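Local coordinates for protein aminoacyl-tRNA synthetase (Cryptosporidium parvum, PDB 5F9Y) that probably charges tRNA with proline, as expected of a class II prolyl-tRNA synthetase, and holds proline and AMP in its active site, at residues 47-52 with 160-165; 168-173 with 275-280; 174-179 with 271-276. All blocks are in the same frame, centred on the assembly; numbering follows the deposited sequence.

Contact 1 of 3, residues 47-52 with 160-165. With AMP (adenosine monophosphate), chain D.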
loop_
_atom_site.group_PDB
_atom_site.type_symbol
_atom_site.label_atom_id
_atom_site.label_comp_id
_atom_site.label_asym_id
_atom_site.label_seq_id
_atom_site.Cartn_x
_atom_site.Cartn_y
_atom_site.Cartn_z
ATOM N N GLY A 47 -13.171 -14.177 0.768
ATOM C CA GLY A 47 -12.721 -12.912 0.229
ATOM C C GLY A 47 -12.939 -11.708 1.119
ATOM O O GLY A 47 -12.308 -10.668 0.892
ATOM N N CYS A 48 -13.807 -11.806 2.120
ATOM C CA CYS A 48 -14.084 -10.703 3.029
ATOM C C CYS A 48 -13.328 -10.904 4.334
ATOM O O CYS A 48 -13.170 -12.033 4.807
ATOM C CB CYS A 48 -15.585 -10.586 3.300
ATOM S SG CYS A 48 -16.569 -10.267 1.820
ATOM N N TYR A 49 -12.859 -9.801 4.913
ATOM C CA TYR A 49 -12.057 -9.853 6.126
ATOM C C TYR A 49 -12.448 -8.705 7.043
ATOM O O TYR A 49 -12.886 -7.644 6.588
ATOM C CB TYR A 49 -10.557 -9.796 5.808
ATOM C CG TYR A 49 -10.115 -10.851 4.820
ATOM C CD1 TYR A 49 -9.913 -12.165 5.222
ATOM C CD2 TYR A 49 -9.908 -10.537 3.484
ATOM C CE1 TYR A 49 -9.514 -13.134 4.322
ATOM C CE2 TYR A 49 -9.509 -11.501 2.577
ATOM C CZ TYR A 49 -9.312 -12.797 3.002
ATOM O OH TYR A 49 -8.916 -13.763 2.105
ATOM N N ILE A 50 -12.284 -8.929 8.341
ATOM C CA ILE A 50 -12.617 -7.935 9.354
ATOM C C ILE A 50 -11.366 -7.131 9.678
ATOM O O ILE A 50 -10.346 -7.692 10.092
ATOM C CB ILE A 50 -13.184 -8.599 10.616
ATOM C CG1 ILE A 50 -14.526 -9.264 10.307
ATOM C CG2 ILE A 50 -13.317 -7.579 11.738
ATOM C CD1 ILE A 50 -15.112 -10.005 11.479
ATOM N N LEU A 51 -11.443 -5.815 9.494
ATOM C CA LEU A 51 -10.341 -4.917 9.826
ATOM C C LEU A 51 -10.466 -4.540 11.297
ATOM O O LEU A 51 -11.254 -3.665 11.662
ATOM C CB LEU A 51 -10.354 -3.687 8.928
ATOM C CG LEU A 51 -10.180 -3.955 7.432
ATOM C CD1 LEU A 51 -10.157 -2.651 6.646
ATOM C CD2 LEU A 51 -8.916 -4.761 7.176
ATOM N N ARG A 52 -9.688 -5.210 12.144
ATOM C CA ARG A 52 -9.694 -4.928 13.568
ATOM C C ARG A 52 -8.999 -3.593 13.845
ATOM O O ARG A 52 -8.271 -3.076 12.991
ATOM C CB ARG A 52 -9.018 -6.071 14.325
ATOM C CG ARG A 52 -9.751 -7.399 14.189
ATOM C CD ARG A 52 -9.156 -8.473 15.082
ATOM N NE ARG A 52 -9.408 -8.219 16.498
ATOM C CZ ARG A 52 -9.022 -9.031 17.479
ATOM N NH1 ARG A 52 -8.367 -10.149 17.197
ATOM N NH2 ARG A 52 -9.291 -8.726 18.742
ATOM N N PRO A 160 -8.480 -15.405 -2.845
ATOM C CA PRO A 160 -8.265 -14.099 -2.215
ATOM C C PRO A 160 -7.131 -14.130 -1.205
ATOM O O PRO A 160 -6.796 -15.170 -0.632
ATOM C CB PRO A 160 -9.608 -13.813 -1.534
ATOM C CG PRO A 160 -10.148 -15.167 -1.222
ATOM C CD PRO A 160 -9.708 -16.059 -2.357
ATOM N N THR A 161 -6.530 -12.960 -0.999
ATOM C CA THR A 161 -5.481 -12.766 -0.010
ATOM C C THR A 161 -5.837 -11.530 0.808
ATOM O O THR A 161 -6.210 -10.495 0.229
ATOM C CB THR A 161 -4.103 -12.599 -0.672
ATOM O OG1 THR A 161 -3.781 -13.776 -1.424
ATOM C CG2 THR A 161 -3.024 -12.362 0.379
ATOM N N PRO A 162 -5.762 -11.597 2.139
ATOM C CA PRO A 162 -6.080 -10.421 2.956
ATOM C C PRO A 162 -5.258 -9.206 2.547
ATOM O O PRO A 162 -4.053 -9.302 2.304
ATOM C CB PRO A 162 -5.740 -10.881 4.377
ATOM C CG PRO A 162 -5.942 -12.354 4.339
ATOM C CD PRO A 162 -5.512 -12.792 2.963
ATOM N N PHE A 163 -5.942 -8.061 2.457
ATOM C CA PHE A 163 -5.385 -6.771 2.055
ATOM C C PHE A 163 -5.032 -6.717 0.572
ATOM O O PHE A 163 -5.466 -5.803 -0.134
ATOM C CB PHE A 163 -4.158 -6.411 2.899
ATOM C CG PHE A 163 -4.477 -6.100 4.330
ATOM C CD1 PHE A 163 -5.231 -4.987 4.658
ATOM C CD2 PHE A 163 -4.014 -6.914 5.348
ATOM C CE1 PHE A 163 -5.523 -4.695 5.975
ATOM C CE2 PHE A 163 -4.302 -6.627 6.668
ATOM C CZ PHE A 163 -5.059 -5.516 6.982
ATOM N N ILE A 164 -4.252 -7.684 0.085
ATOM C CA ILE A 164 -3.757 -7.615 -1.288
ATOM C C ILE A 164 -4.895 -7.822 -2.283
ATOM O O ILE A 164 -5.062 -7.041 -3.227
ATOM C CB ILE A 164 -2.621 -8.630 -1.512
ATOM C CG1 ILE A 164 -1.300 -8.115 -0.932
ATOM C CG2 ILE A 164 -2.448 -8.908 -2.993
ATOM C CD1 ILE A 164 -1.177 -8.242 0.568
ATOM N N ARG A 165 -5.691 -8.877 -2.093
ATOM C CA ARG A 165 -6.793 -9.197 -3.007
ATOM C C ARG A 165 -7.994 -9.645 -2.173
ATOM O O ARG A 165 -8.121 -10.824 -1.832
ATOM C CB ARG A 165 -6.380 -10.262 -4.017
HETATM P P AMP D . -6.825 -2.242 -11.262
HETATM O O1P AMP D . -6.097 -1.850 -12.525
HETATM O O2P AMP D . -8.325 -2.345 -11.418
HETATM O O3P AMP D . -6.203 -3.394 -10.507
HETATM O "O5'" AMP D . -6.631 -0.986 -10.301
HETATM C "C5'" AMP D . -7.492 -0.780 -9.186
HETATM C "C4'" AMP D . -6.721 -0.530 -7.912
HETATM O "O4'" AMP D . -7.334 -1.296 -6.842
HETATM C "C3'" AMP D . -5.254 -0.939 -7.937
HETATM O "O3'" AMP D . -4.509 -0.091 -7.062
HETATM C "C2'" AMP D . -5.289 -2.353 -7.368
HETATM O "O2'" AMP D . -4.079 -2.777 -6.777
HETATM C "C1'" AMP D . -6.418 -2.254 -6.340
HETATM N N9 AMP D . -7.152 -3.506 -6.150
HETATM C C8 AMP D . -7.736 -4.207 -7.141
HETATM N N7 AMP D . -8.343 -5.322 -6.666
HETATM C C5 AMP D . -8.150 -5.346 -5.335
HETATM C C6 AMP D . -8.528 -6.250 -4.226
HETATM N N6 AMP D . -9.250 -7.371 -4.462
HETATM N N1 AMP D . -8.129 -5.918 -2.978
HETATM C C2 AMP D . -7.411 -4.804 -2.741
HETATM N N3 AMP D . -7.032 -3.939 -3.700
HETATM C C4 AMP D . -7.361 -4.150 -4.997
#

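Contact 2 of 3, residues 168-173 with 275-280. With AMP (adenosine monophosphate), chain D; PRO (proline), chain C.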
loop_
_atom_site.group_PDB
_atom_site.type_symbol
_atom_site.label_atom_id
_atom_site.label_comp_id
_atom_site.label_asym_id
_atom_site.label_seq_id
_atom_site.Cartn_x
_atom_site.Cartn_y
_atom_site.Cartn_z
ATOM N N GLU A 168 -14.225 -7.396 -0.852
ATOM C CA GLU A 168 -14.570 -6.045 -0.438
ATOM C C GLU A 168 -13.327 -5.382 0.133
ATOM O O GLU A 168 -12.611 -5.984 0.940
ATOM C CB GLU A 168 -15.694 -6.035 0.598
ATOM C CG GLU A 168 -16.137 -4.625 0.970
ATOM C CD GLU A 168 -16.957 -4.568 2.242
ATOM O OE1 GLU A 168 -17.184 -5.627 2.864
ATOM O OE2 GLU A 168 -17.372 -3.452 2.623
ATOM N N PHE A 169 -13.066 -4.149 -0.294
ATOM C CA PHE A 169 -11.924 -3.396 0.192
ATOM C C PHE A 169 -12.295 -1.925 0.301
ATOM O O PHE A 169 -13.159 -1.430 -0.429
ATOM C CB PHE A 169 -10.699 -3.567 -0.717
ATOM C CG PHE A 169 -10.964 -3.254 -2.165
ATOM C CD1 PHE A 169 -10.799 -1.968 -2.655
ATOM C CD2 PHE A 169 -11.364 -4.251 -3.041
ATOM C CE1 PHE A 169 -11.038 -1.682 -3.984
ATOM C CE2 PHE A 169 -11.604 -3.969 -4.373
ATOM C CZ PHE A 169 -11.439 -2.683 -4.845
ATOM N N LEU A 170 -11.641 -1.237 1.230
ATOM C CA LEU A 170 -11.774 0.204 1.361
ATOM C C LEU A 170 -10.787 0.881 0.425
ATOM O O LEU A 170 -9.661 0.409 0.246
ATOM C CB LEU A 170 -11.516 0.642 2.802
ATOM C CG LEU A 170 -12.393 -0.015 3.866
ATOM C CD1 LEU A 170 -11.941 0.403 5.252
ATOM C CD2 LEU A 170 -13.851 0.345 3.643
ATOM N N TRP A 171 -11.214 1.985 -0.182
ATOM C CA TRP A 171 -10.340 2.692 -1.101
ATOM C C TRP A 171 -10.710 4.167 -1.127
ATOM O O TRP A 171 -11.598 4.629 -0.405
ATOM C CB TRP A 171 -10.393 2.074 -2.507
ATOM C CG TRP A 171 -11.493 2.566 -3.441
ATOM C CD1 TRP A 171 -12.675 3.169 -3.100
ATOM C CD2 TRP A 171 -11.492 2.481 -4.871
ATOM N NE1 TRP A 171 -13.398 3.470 -4.228
ATOM C CE2 TRP A 171 -12.695 3.055 -5.329
ATOM C CE3 TRP A 171 -10.587 1.975 -5.812
ATOM C CZ2 TRP A 171 -13.019 3.129 -6.681
ATOM C CZ3 TRP A 171 -10.910 2.056 -7.154
ATOM C CH2 TRP A 171 -12.115 2.629 -7.575
ATOM N N GLN A 172 -10.010 4.897 -1.983
ATOM C CA GLN A 172 -10.301 6.280 -2.315
ATOM C C GLN A 172 -10.251 6.395 -3.828
ATOM O O GLN A 172 -9.401 5.770 -4.468
ATOM C CB GLN A 172 -9.286 7.224 -1.643
ATOM C CG GLN A 172 -8.929 8.484 -2.410
ATOM C CD GLN A 172 -7.887 8.250 -3.486
ATOM O OE1 GLN A 172 -6.866 7.601 -3.257
ATOM N NE2 GLN A 172 -8.154 8.762 -4.676
ATOM N N GLU A 173 -11.163 7.171 -4.408
ATOM C CA GLU A 173 -11.170 7.391 -5.850
ATOM C C GLU A 173 -11.368 8.871 -6.135
ATOM O O GLU A 173 -12.368 9.463 -5.714
ATOM C CB GLU A 173 -12.247 6.553 -6.548
ATOM C CG GLU A 173 -13.642 6.643 -5.960
ATOM C CD GLU A 173 -14.668 5.928 -6.821
ATOM O OE1 GLU A 173 -14.447 5.829 -8.048
ATOM O OE2 GLU A 173 -15.684 5.451 -6.271
ATOM N N LEU A 275 -6.512 4.477 -4.632
ATOM C CA LEU A 275 -5.593 3.811 -3.714
ATOM C C LEU A 275 -6.411 3.012 -2.711
ATOM O O LEU A 275 -7.324 3.555 -2.084
ATOM C CB LEU A 275 -4.699 4.818 -2.983
ATOM C CG LEU A 275 -3.799 4.255 -1.879
ATOM C CD1 LEU A 275 -2.751 3.329 -2.463
ATOM C CD2 LEU A 275 -3.143 5.379 -1.097
ATOM N N THR A 276 -6.084 1.733 -2.557
ATOM C CA THR A 276 -6.884 0.810 -1.764
ATOM C C THR A 276 -6.114 0.351 -0.530
ATOM O O THR A 276 -4.955 0.715 -0.311
ATOM C CB THR A 276 -7.309 -0.393 -2.608
ATOM O OG1 THR A 276 -6.177 -1.240 -2.836
ATOM C CG2 THR A 276 -7.861 0.067 -3.948
ATOM N N THR A 277 -6.778 -0.480 0.279
ATOM C CA THR A 277 -6.157 -1.076 1.457
ATOM C C THR A 277 -5.081 -2.092 1.108
ATOM O O THR A 277 -4.498 -2.684 2.023
ATOM C CB THR A 277 -7.217 -1.745 2.335
ATOM O OG1 THR A 277 -8.056 -2.577 1.525
ATOM C CG2 THR A 277 -8.064 -0.698 3.038
ATOM N N ARG A 278 -4.814 -2.316 -0.181
ATOM C CA ARG A 278 -3.691 -3.158 -0.574
ATOM C C ARG A 278 -2.372 -2.613 -0.039
ATOM O O ARG A 278 -1.438 -3.382 0.209
ATOM C CB ARG A 278 -3.654 -3.283 -2.100
ATOM C CG ARG A 278 -2.437 -3.999 -2.657
ATOM C CD ARG A 278 -2.542 -4.176 -4.160
ATOM N NE ARG A 278 -3.474 -5.239 -4.521
ATOM C CZ ARG A 278 -3.690 -5.653 -5.766
ATOM N NH1 ARG A 278 -3.042 -5.088 -6.776
ATOM N NH2 ARG A 278 -4.553 -6.632 -6.001
ATOM N N ALA A 279 -2.287 -1.295 0.168
ATOM C CA ALA A 279 -1.061 -0.692 0.681
ATOM C C ALA A 279 -0.669 -1.262 2.038
ATOM O O ALA A 279 0.522 -1.397 2.336
ATOM C CB ALA A 279 -1.225 0.823 0.775
ATOM N N ILE A 280 -1.653 -1.601 2.875
ATOM C CA ILE A 280 -1.345 -2.150 4.193
ATOM C C ILE A 280 -0.650 -3.497 4.057
ATOM O O ILE A 280 0.349 -3.769 4.735
ATOM C CB ILE A 280 -2.627 -2.257 5.038
ATOM C CG1 ILE A 280 -3.230 -0.870 5.267
ATOM C CG2 ILE A 280 -2.341 -2.960 6.361
ATOM C CD1 ILE A 280 -4.528 -0.889 6.039
HETATM P P AMP D . -6.825 -2.242 -11.262
HETATM O O1P AMP D . -6.097 -1.850 -12.525
HETATM O O2P AMP D . -8.325 -2.345 -11.418
HETATM O O3P AMP D . -6.203 -3.394 -10.507
HETATM O "O5'" AMP D . -6.631 -0.986 -10.301
HETATM C "C5'" AMP D . -7.492 -0.780 -9.186
HETATM C "C4'" AMP D . -6.721 -0.530 -7.912
HETATM O "O4'" AMP D . -7.334 -1.296 -6.842
HETATM C "C3'" AMP D . -5.254 -0.939 -7.937
HETATM O "O3'" AMP D . -4.509 -0.091 -7.062
HETATM C "C2'" AMP D . -5.289 -2.353 -7.368
HETATM O "O2'" AMP D . -4.079 -2.777 -6.777
HETATM C "C1'" AMP D . -6.418 -2.254 -6.340
HETATM N N9 AMP D . -7.152 -3.506 -6.150
HETATM C C8 AMP D . -7.736 -4.207 -7.141
HETATM N N7 AMP D . -8.343 -5.322 -6.666
HETATM C C5 AMP D . -8.150 -5.346 -5.335
HETATM C C6 AMP D . -8.528 -6.250 -4.226
HETATM N N6 AMP D . -9.250 -7.371 -4.462
HETATM N N1 AMP D . -8.129 -5.918 -2.978
HETATM C C2 AMP D . -7.411 -4.804 -2.741
HETATM N N3 AMP D . -7.032 -3.939 -3.700
HETATM C C4 AMP D . -7.361 -4.150 -4.997
HETATM N N PRO C . -11.195 4.124 -11.250
HETATM C CA PRO C . -9.811 3.673 -11.423
HETATM C C PRO C . -9.659 2.171 -11.218
HETATM O O PRO C . -10.646 1.458 -11.042
HETATM C CB PRO C . -9.047 4.453 -10.346
HETATM C CG PRO C . -10.080 4.847 -9.349
HETATM C CD PRO C . -11.329 5.078 -10.137
HETATM O OXT PRO C . -8.549 1.638 -11.230
#

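Contact 3 of 3, residues 174-179 with 271-276. With PRO (proline), chain C; AMP (adenosine monophosphate), chain D.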
loop_
_atom_site.group_PDB
_atom_site.type_symbol
_atom_site.label_atom_id
_atom_site.label_comp_id
_atom_site.label_asym_id
_atom_site.label_seq_id
_atom_site.Cartn_x
_atom_site.Cartn_y
_atom_site.Cartn_z
ATOM N N GLY A 174 -10.409 9.463 -6.839
ATOM C CA GLY A 174 -10.506 10.843 -7.280
ATOM C C GLY A 174 -10.826 10.898 -8.764
ATOM O O GLY A 174 -10.306 10.110 -9.552
ATOM N N HIS A 175 -11.702 11.830 -9.129
ATOM C CA HIS A 175 -12.116 12.022 -10.511
ATOM C C HIS A 175 -12.077 13.510 -10.813
ATOM O O HIS A 175 -12.754 14.297 -10.143
ATOM C CB HIS A 175 -13.516 11.451 -10.752
ATOM C CG HIS A 175 -13.642 9.997 -10.421
ATOM N ND1 HIS A 175 -13.682 9.014 -11.387
ATOM C CD2 HIS A 175 -13.732 9.358 -9.231
ATOM C CE1 HIS A 175 -13.794 7.833 -10.806
ATOM N NE2 HIS A 175 -13.827 8.014 -9.498
ATOM N N THR A 176 -11.281 13.895 -11.806
ATOM C CA THR A 176 -11.100 15.294 -12.156
ATOM C C THR A 176 -11.391 15.500 -13.635
ATOM O O THR A 176 -11.228 14.588 -14.447
ATOM C CB THR A 176 -9.680 15.780 -11.844
ATOM O OG1 THR A 176 -8.746 15.086 -12.679
ATOM C CG2 THR A 176 -9.336 15.523 -10.389
ATOM N N ALA A 177 -11.824 16.713 -13.973
ATOM C CA ALA A 177 -12.085 17.116 -15.347
ATOM C C ALA A 177 -11.408 18.452 -15.609
ATOM O O ALA A 177 -11.479 19.365 -14.781
ATOM C CB ALA A 177 -13.588 17.221 -15.624
ATOM N N HIS A 178 -10.753 18.566 -16.763
ATOM C CA HIS A 178 -9.947 19.734 -17.087
ATOM C C HIS A 178 -10.287 20.237 -18.483
ATOM O O HIS A 178 -10.895 19.533 -19.293
ATOM C CB HIS A 178 -8.449 19.417 -16.999
ATOM C CG HIS A 178 -8.039 18.797 -15.699
ATOM N ND1 HIS A 178 -7.347 19.490 -14.730
ATOM C CD2 HIS A 178 -8.231 17.550 -15.207
ATOM C CE1 HIS A 178 -7.127 18.696 -13.698
ATOM N NE2 HIS A 178 -7.653 17.513 -13.962
ATOM N N SER A 179 -9.879 21.477 -18.758
ATOM C CA SER A 179 -10.126 22.089 -20.056
ATOM C C SER A 179 -9.061 21.748 -21.088
ATOM O O SER A 179 -9.315 21.889 -22.290
ATOM C CB SER A 179 -10.222 23.612 -19.919
ATOM O OG SER A 179 -8.964 24.176 -19.593
ATOM N N THR A 271 -9.425 12.674 -15.529
ATOM C CA THR A 271 -8.514 11.755 -14.866
ATOM C C THR A 271 -9.271 11.003 -13.780
ATOM O O THR A 271 -10.286 11.476 -13.261
ATOM C CB THR A 271 -7.309 12.472 -14.229
ATOM O OG1 THR A 271 -7.723 13.119 -13.021
ATOM C CG2 THR A 271 -6.716 13.507 -15.177
ATOM N N SER A 272 -8.762 9.822 -13.439
ATOM C CA SER A 272 -9.282 9.057 -12.315
ATOM C C SER A 272 -8.123 8.309 -11.672
ATOM O O SER A 272 -7.226 7.828 -12.368
ATOM C CB SER A 272 -10.386 8.082 -12.744
ATOM O OG SER A 272 -9.858 6.987 -13.471
ATOM N N TRP A 273 -8.143 8.228 -10.342
ATOM C CA TRP A 273 -7.030 7.671 -9.587
ATOM C C TRP A 273 -7.554 7.056 -8.297
ATOM O O TRP A 273 -8.498 7.568 -7.689
ATOM C CB TRP A 273 -5.970 8.742 -9.291
ATOM C CG TRP A 273 -6.519 10.146 -9.264
ATOM C CD1 TRP A 273 -6.777 10.943 -10.341
ATOM C CD2 TRP A 273 -6.871 10.912 -8.106
ATOM N NE1 TRP A 273 -7.273 12.154 -9.926
ATOM C CE2 TRP A 273 -7.339 12.162 -8.558
ATOM C CE3 TRP A 273 -6.837 10.665 -6.731
ATOM C CZ2 TRP A 273 -7.770 13.159 -7.685
ATOM C CZ3 TRP A 273 -7.265 11.655 -5.866
ATOM C CH2 TRP A 273 -7.725 12.887 -6.346
ATOM N N GLY A 274 -6.931 5.960 -7.884
ATOM C CA GLY A 274 -7.413 5.204 -6.741
ATOM C C GLY A 274 -6.281 4.604 -5.938
ATOM O O GLY A 274 -5.222 4.268 -6.476
ATOM N N LEU A 275 -6.512 4.477 -4.632
ATOM C CA LEU A 275 -5.593 3.811 -3.714
ATOM C C LEU A 275 -6.411 3.012 -2.711
ATOM O O LEU A 275 -7.324 3.555 -2.084
ATOM C CB LEU A 275 -4.699 4.818 -2.983
ATOM C CG LEU A 275 -3.799 4.255 -1.879
ATOM C CD1 LEU A 275 -2.751 3.329 -2.463
ATOM C CD2 LEU A 275 -3.143 5.379 -1.097
ATOM N N THR A 276 -6.084 1.733 -2.557
ATOM C CA THR A 276 -6.884 0.810 -1.764
ATOM C C THR A 276 -6.114 0.351 -0.530
ATOM O O THR A 276 -4.955 0.715 -0.311
ATOM C CB THR A 276 -7.309 -0.393 -2.608
ATOM O OG1 THR A 276 -6.177 -1.240 -2.836
ATOM C CG2 THR A 276 -7.861 0.067 -3.948
HETATM N N PRO C . -11.195 4.124 -11.250
HETATM C CA PRO C . -9.811 3.673 -11.423
HETATM C C PRO C . -9.659 2.171 -11.218
HETATM O O PRO C . -10.646 1.458 -11.042
HETATM C CB PRO C . -9.047 4.453 -10.346
HETATM C CG PRO C . -10.080 4.847 -9.349
HETATM C CD PRO C . -11.329 5.078 -10.137
HETATM O OXT PRO C . -8.549 1.638 -11.230
HETATM P P AMP D . -6.825 -2.242 -11.262
HETATM O O1P AMP D . -6.097 -1.850 -12.525
HETATM O O2P AMP D . -8.325 -2.345 -11.418
HETATM O O3P AMP D . -6.203 -3.394 -10.507
HETATM O "O5'" AMP D . -6.631 -0.986 -10.301
HETATM C "C5'" AMP D . -7.492 -0.780 -9.186
HETATM C "C4'" AMP D . -6.721 -0.530 -7.912
HETATM O "O4'" AMP D . -7.334 -1.296 -6.842
HETATM C "C3'" AMP D . -5.254 -0.939 -7.937
HETATM O "O3'" AMP D . -4.509 -0.091 -7.062
HETATM C "C2'" AMP D . -5.289 -2.353 -7.368
HETATM O "O2'" AMP D . -4.079 -2.777 -6.777
HETATM C "C1'" AMP D . -6.418 -2.254 -6.340
HETATM N N9 AMP D . -7.152 -3.506 -6.150
HETATM C C8 AMP D . -7.736 -4.207 -7.141
HETATM N N7 AMP D . -8.343 -5.322 -6.666
HETATM C C5 AMP D . -8.150 -5.346 -5.335
HETATM C C6 AMP D . -8.528 -6.250 -4.226
HETATM N N6 AMP D . -9.250 -7.371 -4.462
HETATM N N1 AMP D . -8.129 -5.918 -2.978
HETATM C C2 AMP D . -7.411 -4.804 -2.741
HETATM N N3 AMP D . -7.032 -3.939 -3.700
HETATM C C4 AMP D . -7.361 -4.150 -4.997
#

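Contact 1 of 3, residues 47-52 with 160-165
Tyr49 turns its CG anti to its own carbonyl carbon (chi1 -54°), which lays the phenol ring flat against Pro162; the same rotation in Leu51 (chi1 -62°) sends CD2 to the Phe163 ring. Pro162 CG sits over one face of the tyrosine, 3.8 Å from the ring centroid and 21° off its normal, in a CH-pi contact. Pro162 CA lies over the same ring near its other rim, 3.6 Å from Tyr49 CE2. The phenol oxygen reaches further along the loop, where Tyr49 OH comes 3.7 Å from Pro160 CB, and that same proline carbon packs on Gly47 CA. At the other end, Leu51 CD2 touches Phe163 CE1 at 3.6 Å. The touching atoms are mostly carbon, with the phenol oxygen as the polar exception. Residues 160-165 belong to the loop joining the two strands of class II motif 2. Its backbone continues to the nucleotide, where Ile164 O, which accepts from Arg278 NE, approaches AMP N1 to 3.3 Å without bonding. Strand 49-51, paired with strand 40-42, packs along this loop. Ile40 packs beside Tyr49, Leu51 and Phe163, helix 26-36 supplies Tyr30 and Ile34, and Ile280 and Ile284 of helix 278-287 close round Phe163.

Contact 2 of 3, residues 168-173 with 275-280
Trp171 and Thr276 face each other as an antiparallel non-hydrogen-bonded pair with CA atoms 4.0 Å apart, and here the packing is tight. Thr276 OG1 sits between its backbone N and carbonyl carbon (chi1 73°), turning CG2 to the indole edge, in plane, 3.5 Å from Trp171 CB and 3.6 Å from Phe169 CE1. Next along, Gln172 and Leu275 form a hydrogen-bonded pair, with Gln172 N to Leu275 O at 3.0 Å and the return bond from Leu275 N to Gln172 O. Tyr195 and Asn147 hold the Gln172 amide. Strand 265-276 and helix 278-287 make up class II motif 3, meeting the second strand of motif 2. The adenine is sandwiched between the Phe169 ring and the Arg278 guanidinium, and Thr276 OG1 donates to AMP N3 (3.0 Å) while accepting from Arg278 N as a cap. Trp171 CH2 reaches CG of the bound proline at 3.5 Å. The pairing weakens toward partly exposed Leu170, opposite the end of strand 265-276, where Thr277 leads into the helix. Thr277 N makes only a weak bond to Leu170 O, bent to 134°; Leu170 CB meets Thr277 CG2 at 3.7 Å, and Trp59 of helix 53-72 packs on both.

Contact 3 of 3, residues 174-179 with 271-276
Gly174 and Trp273 pair antiparallel in the class II synthetase catalytic sheet, where the second strand of motif 2 runs beside the motif 3 strand. Four backbone bonds lace the strands: Gly174 N to Trp273 O at 2.8 Å and its return, then Thr176 N to Thr271 O and its return. From Trp273 CB, on the sheet face shared with Thr271 and Thr176, the indole folds back over the neighbouring strand, chi1 (26°) lying between staggered and eclipsed and chi2 (-81°) turning the ring flat over Gly174. CG and CD1 lie over the Gly174 carbonyl, CD1 being 3.7 Å from Gly174 O, and NE1 also passes close to that oxygen. Further out comes the six-membered ring: Gly174 CA lies 3.4 Å from its centroid, 3° off the normal, in a CH-pi contact that the missing side chain allows. At the rim, CZ2 meets Thr176 CG2 near the ring plane, and Ile191 and Tyr195 of helix 181-202 pack on the same indole. His175 and Ser272 point to the opposite face, toward the bound proline and helix 125-135. His175 is held at both nitrogens, NE2 by Glu173 and ND1 by Tyr129. Ser272 OG bonds to Glu125, which itself binds the proline, so Ser272 may help position the Glu125 carboxylate. The imidazole atom His175 CE1 stops 3.8 Å from CD of the proline.

In the fold
Contacts 2 and 3 are two lengths of one antiparallel pairing, strand 168-178 with strand 265-276, and both are buried. Contact 1 is only partly buried and joins the loop before strand 168-178 to the short strand 49-51, so it rests on proline and ring packing where the others rest on backbone hydrogen bonds. All three border the ligands, and their shares overlap: contacts 1 and 2 meet the adenine, the first with loop backbone and the second by stacking, while contacts 2 and 3 meet the proline ring, contact 3 lining one part of its surroundings. Ile164 O of contact 1 probably bonds to Arg278 NE of contact 2. Gln172 of contact 2 packs on Trp273 of contact 3.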